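Local coordinates for protein CDA peptide synthetase I (Streptomyces coelicolor, PDB 5DU9) that folds as a condensation domain from a peptide synthetase, related to the CoA-dependent acyltransferases, and holds (2S)-2-amino-N-butyl-propanamide in a pocket, at residues A[315-320]-A[330-335]; A[266-271]-A[364-369]; A[223-228]-A[357-362]. The protein carries 1 engineered substitution. One frame throughout, in Å; residues are numbered along the deposited sequence. Where two conformers were deposited one is given.

Interaction 1 (A[315-320]-A[330-335]); sequences LRLAVR and ETVSEA
A335 presents its methyl group to two leucines of the strand facing it, and this is where helix and strand fit most tightly. L315 reaches it with one branch, CD1 lying 3.5 Å from A335 CB and almost as near the carbonyl carbon of the same residue. CG of L315 stands trans to its backbone N (chi1 -167°), which carries the branched end out over the helix backbone. L317 comes from further along the strand: its CD2 sits 3.7 Å from A335 CB and about as far from V332 CA, so this methyl presses on the main chain of the helix. The other branch, CD1, meets V332 CG2 at 4.0 Å, the two side chains passing at a slant. L315, L317 and V332 are buried, and I272 and A276 of helix 267-283 close over this group.

In the C-terminal lobe of the condensation domain, strand 311-318 pairs antiparallel with 287-294 and is followed, after a short loop, by helix 325-341, which packs back on it. The two short segments run at 143° with their axes 8.4 Å apart.

Toward the end of the strand the contact thins and turns polar. T331 leans CG2 on A318 O at 3.7 Å, while its hydroxyl looks to a water that lies 2.6 Å from T331 OG1. That water donates to A318 O at 2.8 Å, bridging the end of the strand to the helix where no direct hydrogen bond does so. R327 O, one turn back, is a second acceptor for T331 OG1, so it and the water share or compete for the single hydroxyl proton. R316 points the opposite way from the two leucines, and its guanidinium group forms a salt bridge with D223, so short that its exact geometry is doubtful.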
loop_
_atom_site.group_PDB
_atom_site.type_symbol
_atom_site.label_atom_id
_atom_site.label_comp_id
_atom_site.label_asym_id
_atom_site.label_seq_id
_atom_site.Cartn_x
_atom_site.Cartn_y
_atom_site.Cartn_z
ATOM N N LEU A 315 -14.606 -1.317 7.431
ATOM C CA LEU A 315 -14.781 -0.870 8.800
ATOM C C LEU A 315 -16.038 -0.022 8.867
ATOM O O LEU A 315 -16.090 1.082 8.320
ATOM C CB LEU A 315 -13.555 -0.080 9.260
ATOM C CG LEU A 315 -13.427 0.196 10.757
ATOM C CD1 LEU A 315 -13.098 -1.080 11.513
ATOM C CD2 LEU A 315 -12.365 1.247 10.994
ATOM N N ARG A 316 -17.065 -0.553 9.517
ATOM C CA ARG A 316 -18.337 0.132 9.610
ATOM C C ARG A 316 -18.446 0.850 10.941
ATOM O O ARG A 316 -18.234 0.252 12.001
ATOM C CB ARG A 316 -19.481 -0.850 9.439
ATOM C CG ARG A 316 -20.784 -0.172 9.189
ATOM C CD ARG A 316 -21.816 -1.175 8.752
ATOM N NE ARG A 316 -22.935 -0.522 8.102
ATOM C CZ ARG A 316 -23.928 -1.171 7.516
ATOM N NH1 ARG A 316 -23.938 -2.500 7.501
ATOM N NH2 ARG A 316 -24.907 -0.488 6.944
ATOM N N LEU A 317 -18.777 2.133 10.867
ATOM C CA LEU A 317 -18.737 3.029 12.016
ATOM C C LEU A 317 -20.015 3.848 12.077
ATOM O O LEU A 317 -20.399 4.471 11.090
ATOM C CB LEU A 317 -17.527 3.965 11.922
ATOM C CG LEU A 317 -16.190 3.287 11.624
ATOM C CD1 LEU A 317 -15.165 4.276 11.098
ATOM C CD2 LEU A 317 -15.675 2.598 12.872
ATOM N N ALA A 318 -20.673 3.841 13.232
ATOM C CA ALA A 318 -21.817 4.707 13.457
ATOM C C ALA A 318 -21.356 5.956 14.191
ATOM O O ALA A 318 -20.711 5.860 15.232
ATOM C CB ALA A 318 -22.899 3.985 14.247
ATOM N N VAL A 319 -21.660 7.120 13.625
ATOM C CA VAL A 319 -21.358 8.394 14.262
ATOM C C VAL A 319 -22.681 9.061 14.609
ATOM O O VAL A 319 -23.375 9.599 13.744
ATOM C CB VAL A 319 -20.500 9.309 13.361
ATOM C CG1 VAL A 319 -20.141 10.590 14.091
ATOM C CG2 VAL A 319 -19.236 8.587 12.918
ATOM N N ARG A 320 -23.034 8.999 15.887
ATOM C CA ARG A 320 -24.322 9.483 16.350
ATOM C C ARG A 320 -24.249 10.962 16.704
ATOM O O ARG A 320 -23.164 11.491 16.943
ATOM C CB ARG A 320 -24.790 8.666 17.557
ATOM C CG ARG A 320 -25.276 7.269 17.200
ATOM C CD ARG A 320 -25.535 6.436 18.446
ATOM N NE ARG A 320 -26.187 5.164 18.141
ATOM C CZ ARG A 320 -25.550 4.049 17.798
ATOM N NH1 ARG A 320 -24.228 4.026 17.700
ATOM N NH2 ARG A 320 -26.244 2.947 17.545
ATOM N N GLU A 330 -13.063 5.867 19.980
ATOM C CA GLU A 330 -13.478 4.653 20.689
ATOM C C GLU A 330 -14.300 3.735 19.784
ATOM O O GLU A 330 -14.151 2.511 19.820
ATOM C CB GLU A 330 -14.280 5.011 21.938
ATOM C CG GLU A 330 -13.459 5.673 23.027
ATOM C CD GLU A 330 -14.307 6.181 24.179
ATOM O OE1 GLU A 330 -15.530 5.927 24.182
ATOM O OE2 GLU A 330 -13.749 6.836 25.084
ATOM N N THR A 331 -15.173 4.332 18.979
ATOM C CA THR A 331 -15.992 3.576 18.040
ATOM C C THR A 331 -15.097 2.851 17.039
ATOM O O THR A 331 -15.319 1.681 16.717
ATOM C CB THR A 331 -16.984 4.502 17.312
ATOM O OG1 THR A 331 -17.873 5.071 18.276
ATOM C CG2 THR A 331 -17.796 3.743 16.262
ATOM N N VAL A 332 -14.074 3.548 16.563
ATOM C CA VAL A 332 -13.108 2.958 15.640
ATOM C C VAL A 332 -12.373 1.795 16.302
ATOM O O VAL A 332 -12.205 0.737 15.706
ATOM C CB VAL A 332 -12.092 4.014 15.151
ATOM C CG1 VAL A 332 -10.883 3.368 14.477
ATOM C CG2 VAL A 332 -12.767 4.986 14.199
ATOM N N SER A 333 -11.942 1.998 17.541
ATOM C CA SER A 333 -11.227 0.957 18.271
ATOM C C SER A 333 -12.078 -0.305 18.447
ATOM O O SER A 333 -11.575 -1.421 18.293
ATOM C CB SER A 333 -10.779 1.483 19.636
ATOM O OG SER A 333 -9.744 2.441 19.497
ATOM N N GLU A 334 -13.359 -0.129 18.760
ATOM C CA GLU A 334 -14.269 -1.258 18.948
ATOM C C GLU A 334 -14.466 -2.023 17.642
ATOM O O GLU A 334 -14.429 -3.256 17.618
ATOM C CB GLU A 334 -15.617 -0.781 19.486
ATOM C CG GLU A 334 -16.638 -1.894 19.665
ATOM C CD GLU A 334 -17.887 -1.438 20.398
ATOM O OE1 GLU A 334 -18.884 -2.190 20.399
ATOM O OE2 GLU A 334 -17.874 -0.330 20.974
ATOM N N ALA A 335 -14.667 -1.288 16.554
ATOM C CA ALA A 335 -14.871 -1.907 15.253
ATOM C C ALA A 335 -13.604 -2.607 14.770
ATOM O O ALA A 335 -13.675 -3.694 14.199
ATOM C CB ALA A 335 -15.322 -0.867 14.239
HETATM O O HOH W 1 -18.793 7.081 16.882
#

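Interaction 2 (A[266-271]-A[364-369]); sequences HWARVV and VNVMPY
V366 slides one methyl over the face of the W267 indole, and the contact's one aromatic interaction is this CH-pi approach. V366 CG1 lies 3.8 Å from the centroid of the six-membered ring and 30° off its normal, displaced toward CH2, the closest ring atom at 3.4 Å. The indole gets there through its first torsion: with chi1 at 73°, W267 CG sits between the backbone N and the carbonyl carbon, and the ring folds across beside the strand.

The remaining links are purely aliphatic. A268 sets its CB 3.7 Å from the same V366 CG1, so this methyl touches both the ring and the alanine. The second V366 methyl, CG2, turns to V271 and meets its CG1 at 3.9 Å. V271 CG1 also touches V364 CG1, loosely, at 4.4 Å. V366 thus carries most of the contact, one branch serving W267 and A268 and the other V271, with no hydrogen bond crossing between the segments.

Backbone bonding shapes the helix side from within. H266 occupies the N-cap position, and its carbonyl oxygen receives R269 N at 2.9 Å, which starts the first turn; A268 and V271 point at the strand, and W267 reaches it with the far end of its ring. The H266 imidazole adds a flat neighbour, with W267 CD1 above one of its faces near the rim.

Strand 363-366 runs parallel to 393-398, and V364 also bonds through its backbone to S291 of strand 287-294. Helix 267-283 lies against this surface, where W267 and V271 reach L397, while R269 and V270 turn to helix 325-341.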
loop_
_atom_site.group_PDB
_atom_site.type_symbol
_atom_site.label_atom_id
_atom_site.label_comp_id
_atom_site.label_asym_id
_atom_site.label_seq_id
_atom_site.Cartn_x
_atom_site.Cartn_y
_atom_site.Cartn_z
ATOM N N HIS A 266 -3.541 4.382 19.220
ATOM C CA HIS A 266 -2.449 4.535 18.268
ATOM C C HIS A 266 -2.840 5.580 17.222
ATOM O O HIS A 266 -4.009 5.688 16.859
ATOM C CB HIS A 266 -2.124 3.189 17.624
ATOM C CG HIS A 266 -0.992 3.242 16.650
ATOM N ND1 HIS A 266 -1.182 3.216 15.283
ATOM C CD2 HIS A 266 0.346 3.315 16.841
ATOM C CE1 HIS A 266 -0.010 3.274 14.678
ATOM N NE2 HIS A 266 0.935 3.333 15.600
ATOM N N TRP A 267 -1.878 6.361 16.744
ATOM C CA TRP A 267 -2.221 7.513 15.916
ATOM C C TRP A 267 -2.920 7.132 14.612
ATOM O O TRP A 267 -3.676 7.925 14.072
ATOM C CB TRP A 267 -0.978 8.342 15.604
ATOM C CG TRP A 267 -0.052 7.713 14.619
ATOM C CD1 TRP A 267 0.863 6.727 14.864
ATOM C CD2 TRP A 267 0.062 8.032 13.231
ATOM N NE1 TRP A 267 1.534 6.411 13.709
ATOM C CE2 TRP A 267 1.061 7.198 12.692
ATOM C CE3 TRP A 267 -0.583 8.944 12.390
ATOM C CZ2 TRP A 267 1.431 7.249 11.351
ATOM C CZ3 TRP A 267 -0.216 8.993 11.058
ATOM C CH2 TRP A 267 0.782 8.147 10.552
ATOM N N ALA A 268 -2.690 5.922 14.107
ATOM C CA ALA A 268 -3.379 5.488 12.886
ATOM C C ALA A 268 -4.882 5.383 13.137
ATOM O O ALA A 268 -5.694 5.644 12.245
ATOM C CB ALA A 268 -2.823 4.154 12.397
ATOM N N ARG A 269 -5.253 5.005 14.358
ATOM C CA ARG A 269 -6.666 4.946 14.741
ATOM C C ARG A 269 -7.264 6.350 14.780
ATOM O O ARG A 269 -8.431 6.552 14.434
ATOM C CB ARG A 269 -6.842 4.267 16.104
ATOM C CG ARG A 269 -6.335 2.829 16.161
ATOM C CD ARG A 269 -7.186 1.914 15.299
ATOM N NE ARG A 269 -6.705 0.531 15.312
ATOM C CZ ARG A 269 -7.049 -0.384 16.213
ATOM N NH1 ARG A 269 -7.862 -0.078 17.216
ATOM N NH2 ARG A 269 -6.553 -1.611 16.123
ATOM N N VAL A 270 -6.465 7.319 15.214
ATOM C CA VAL A 270 -6.897 8.712 15.232
ATOM C C VAL A 270 -7.170 9.178 13.803
ATOM O O VAL A 270 -8.149 9.872 13.537
ATOM C CB VAL A 270 -5.844 9.625 15.901
ATOM C CG1 VAL A 270 -6.240 11.100 15.797
ATOM C CG2 VAL A 270 -5.656 9.229 17.361
ATOM N N VAL A 271 -6.306 8.791 12.873
ATOM C CA VAL A 271 -6.499 9.162 11.475
ATOM C C VAL A 271 -7.765 8.521 10.905
ATOM O O VAL A 271 -8.551 9.184 10.231
ATOM C CB VAL A 271 -5.273 8.768 10.629
ATOM C CG1 VAL A 271 -5.525 8.989 9.143
ATOM C CG2 VAL A 271 -4.064 9.569 11.073
ATOM N N VAL A 364 -8.331 3.687 3.724
ATOM C CA VAL A 364 -7.473 4.472 4.603
ATOM C C VAL A 364 -6.255 3.633 4.958
ATOM O O VAL A 364 -6.334 2.708 5.765
ATOM C CB VAL A 364 -8.208 4.912 5.879
ATOM C CG1 VAL A 364 -7.295 5.778 6.752
ATOM C CG2 VAL A 364 -9.473 5.668 5.514
ATOM N N ASN A 365 -5.133 3.980 4.335
ATOM C CA ASN A 365 -3.899 3.221 4.429
ATOM C C ASN A 365 -2.828 4.035 5.140
ATOM O O ASN A 365 -2.096 4.799 4.507
ATOM C CB ASN A 365 -3.435 2.825 3.022
ATOM C CG ASN A 365 -2.173 1.989 3.026
ATOM O OD1 ASN A 365 -1.697 1.559 4.073
ATOM N ND2 ASN A 365 -1.632 1.746 1.838
ATOM N N VAL A 366 -2.763 3.885 6.460
ATOM C CA VAL A 366 -1.723 4.512 7.257
ATOM C C VAL A 366 -0.567 3.532 7.267
ATOM O O VAL A 366 -0.601 2.528 7.979
ATOM C CB VAL A 366 -2.194 4.830 8.683
ATOM C CG1 VAL A 366 -1.098 5.570 9.451
ATOM C CG2 VAL A 366 -3.469 5.656 8.654
ATOM N N MET A 367 0.447 3.802 6.455
ATOM C CA MET A 367 1.528 2.843 6.293
ATOM C C MET A 367 2.323 2.719 7.584
ATOM O O MET A 367 2.529 3.706 8.297
ATOM C CB MET A 367 2.443 3.235 5.134
ATOM C CG MET A 367 1.789 3.048 3.775
ATOM S SD MET A 367 2.957 3.090 2.402
ATOM C CE MET A 367 3.759 1.498 2.583
ATOM N N PRO A 368 2.757 1.493 7.899
ATOM C CA PRO A 368 3.515 1.257 9.125
ATOM C C PRO A 368 4.856 1.956 9.053
ATOM O O PRO A 368 5.320 2.316 7.967
ATOM C CB PRO A 368 3.666 -0.266 9.159
ATOM C CG PRO A 368 3.603 -0.681 7.739
ATOM C CD PRO A 368 2.652 0.274 7.075
ATOM N N TYR A 369 5.473 2.159 10.206
ATOM C CA TYR A 369 6.744 2.844 10.249
ATOM C C TYR A 369 7.792 2.073 9.465
ATOM O O TYR A 369 7.871 0.846 9.548
ATOM C CB TYR A 369 7.204 3.033 11.687
ATOM C CG TYR A 369 8.568 3.661 11.776
ATOM C CD1 TYR A 369 8.757 5.004 11.468
ATOM C CD2 TYR A 369 9.678 2.913 12.160
ATOM C CE1 TYR A 369 10.003 5.582 11.549
ATOM C CE2 TYR A 369 10.926 3.485 12.243
ATOM C CZ TYR A 369 11.086 4.821 11.932
ATOM O OH TYR A 369 12.329 5.402 12.015
#

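Interaction 3 (A[223-228]-A[357-362]); sequences DRPEPV and AGVSGP
Two irregular loops of the condensation domain meet here, one following helix 208-220 and the other leading from helix 347-354 into strand 363-366. The P227 ring is wedged against the second loop. Its CD lies 3.4 Å from G358 O, and its CG approaches S360 OG at 3.6 Å; P227 CB, CG and CD rest mainly on these oxygen atoms. S360 OG is turned between its backbone N and carbonyl carbon (chi1 64°), and this brings the hydroxyl up to the proline. P225 packs more loosely: its CD is 4.1 Å from V359 CG1, and the two side chains cross at a slant. At the outer end E226 bends at chi2 (69°), which carries its carboxylate back to graze the A357 methyl.

No direct hydrogen bond joins the loops; waters do the work. One water donates to P225 O at 2.8 Å and accepts from S360 N. P227 has no N-H; V228 N, just after it, gives its proton to a second water, which donates to S360 O at 2.7 Å, so both backbone polar groups of S360 are served across the gap. A third water sits 2.6 Å from G358 O and also near P225 O. It cannot satisfy every acceptor round it at once, so the link to P225 O, the longer one, is uncertain.

Bonds elsewhere fix the second loop: V359 N bonds to D351 OD1 and G361 N to S291 OG. What results is a side-by-side meeting of two partly buried coils of the condensation domain, one of them the lead-in to strand 363-366, joined through waters and a proline ring rather than by strand pairing.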
loop_
_atom_site.group_PDB
_atom_site.type_symbol
_atom_site.label_atom_id
_atom_site.label_comp_id
_atom_site.label_asym_id
_atom_site.label_seq_id
_atom_site.Cartn_x
_atom_site.Cartn_y
_atom_site.Cartn_z
ATOM N N ASP A 223 -27.612 -5.607 5.506
ATOM C CA ASP A 223 -28.320 -4.524 4.825
ATOM C C ASP A 223 -27.606 -4.109 3.537
ATOM O O ASP A 223 -28.146 -3.336 2.745
ATOM C CB ASP A 223 -28.487 -3.315 5.751
ATOM C CG ASP A 223 -27.172 -2.810 6.298
ATOM O OD1 ASP A 223 -26.260 -3.632 6.510
ATOM O OD2 ASP A 223 -27.054 -1.587 6.524
ATOM N N ARG A 224 -26.401 -4.635 3.334
ATOM C CA ARG A 224 -25.669 -4.456 2.080
ATOM C C ARG A 224 -25.610 -2.993 1.635
ATOM O O ARG A 224 -26.091 -2.644 0.556
ATOM C CB ARG A 224 -26.303 -5.319 0.986
ATOM C CG ARG A 224 -26.095 -6.808 1.203
ATOM C CD ARG A 224 -26.908 -7.658 0.238
ATOM N NE ARG A 224 -26.601 -9.077 0.395
ATOM C CZ ARG A 224 -27.335 -10.071 -0.098
ATOM N NH1 ARG A 224 -28.442 -9.816 -0.784
ATOM N NH2 ARG A 224 -26.961 -11.327 0.104
ATOM N N PRO A 225 -25.020 -2.131 2.472
ATOM C CA PRO A 225 -24.911 -0.709 2.128
ATOM C C PRO A 225 -24.106 -0.491 0.855
ATOM O O PRO A 225 -23.036 -1.079 0.691
ATOM C CB PRO A 225 -24.197 -0.110 3.342
ATOM C CG PRO A 225 -23.436 -1.254 3.932
ATOM C CD PRO A 225 -24.327 -2.443 3.732
ATOM N N GLU A 226 -24.622 0.343 -0.037
ATOM C CA GLU A 226 -23.954 0.616 -1.302
ATOM C C GLU A 226 -22.754 1.522 -1.053
ATOM O O GLU A 226 -22.855 2.478 -0.287
ATOM C CB GLU A 226 -24.925 1.270 -2.293
ATOM C CG GLU A 226 -24.369 1.458 -3.698
ATOM C CD GLU A 226 -24.168 0.144 -4.436
ATOM O OE1 GLU A 226 -24.591 -0.909 -3.915
ATOM O OE2 GLU A 226 -23.587 0.167 -5.542
ATOM N N PRO A 227 -21.605 1.217 -1.678
ATOM C CA PRO A 227 -20.483 2.149 -1.525
ATOM C C PRO A 227 -20.853 3.553 -2.001
ATOM O O PRO A 227 -21.574 3.694 -2.993
ATOM C CB PRO A 227 -19.389 1.530 -2.398
ATOM C CG PRO A 227 -19.702 0.075 -2.402
ATOM C CD PRO A 227 -21.206 -0.005 -2.399
ATOM N N VAL A 228 -20.391 4.568 -1.276
ATOM C CA VAL A 228 -20.664 5.954 -1.630
ATOM C C VAL A 228 -19.363 6.721 -1.843
ATOM O O VAL A 228 -18.374 6.507 -1.139
ATOM C CB VAL A 228 -21.505 6.671 -0.545
ATOM C CG1 VAL A 228 -22.882 6.037 -0.433
ATOM C CG2 VAL A 228 -20.792 6.655 0.802
ATOM N N ALA A 357 -21.746 -4.476 -5.991
ATOM C CA ALA A 357 -20.522 -3.694 -5.864
ATOM C C ALA A 357 -19.785 -4.019 -4.568
ATOM O O ALA A 357 -18.707 -3.484 -4.311
ATOM C CB ALA A 357 -20.840 -2.207 -5.926
ATOM N N GLY A 358 -20.369 -4.893 -3.753
ATOM C CA GLY A 358 -19.772 -5.254 -2.481
ATOM C C GLY A 358 -19.909 -4.132 -1.473
ATOM O O GLY A 358 -20.787 -3.278 -1.599
ATOM N N VAL A 359 -19.038 -4.136 -0.470
ATOM C CA VAL A 359 -19.055 -3.113 0.565
ATOM C C VAL A 359 -17.667 -2.511 0.718
ATOM O O VAL A 359 -16.660 -3.218 0.788
ATOM C CB VAL A 359 -19.549 -3.677 1.914
ATOM C CG1 VAL A 359 -21.047 -3.955 1.846
ATOM C CG2 VAL A 359 -18.778 -4.937 2.297
ATOM N N SER A 360 -17.624 -1.187 0.756
ATOM C CA SER A 360 -16.363 -0.470 0.830
ATOM C C SER A 360 -16.596 1.005 1.074
ATOM O O SER A 360 -17.701 1.516 0.886
ATOM C CB SER A 360 -15.566 -0.643 -0.464
ATOM O OG SER A 360 -16.250 -0.052 -1.551
ATOM N N GLY A 361 -15.537 1.674 1.503
ATOM C CA GLY A 361 -15.499 3.120 1.556
ATOM C C GLY A 361 -14.132 3.527 1.062
ATOM O O GLY A 361 -13.411 2.695 0.505
ATOM N N PRO A 362 -13.758 4.795 1.266
ATOM C CA PRO A 362 -12.380 5.154 0.924
ATOM C C PRO A 362 -11.402 4.243 1.645
ATOM O O PRO A 362 -11.622 3.923 2.808
ATOM C CB PRO A 362 -12.255 6.602 1.409
ATOM C CG PRO A 362 -13.365 6.779 2.395
ATOM C CD PRO A 362 -14.477 5.907 1.906
HETATM O O HOH W 2 -20.496 -0.199 1.430
HETATM O O HOH W 3 -23.407 -3.341 -1.542
HETATM O O HOH W 4 -19.006 3.799 1.214
#

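All three contacts lie in the same lobe. Interactions 1 and 2 are helix-on-strand packing of aliphatic groups, partly buried and with no exposed residue among those that touch. They share helix 267-283 as neighbour or member, and meet where R269 lies beside V332 and S333. Interaction 2 adds an aromatic face, interaction 1 a single bridging water at its outer end. Interaction 3 is coil against coil, nearer the surface, with E226 and A357 exposed, and relies on several waters. The pair R316 and D223 joins it to interaction 1, and it runs on directly into interaction 2, since 357-362 is the lead-in to strand 363-366.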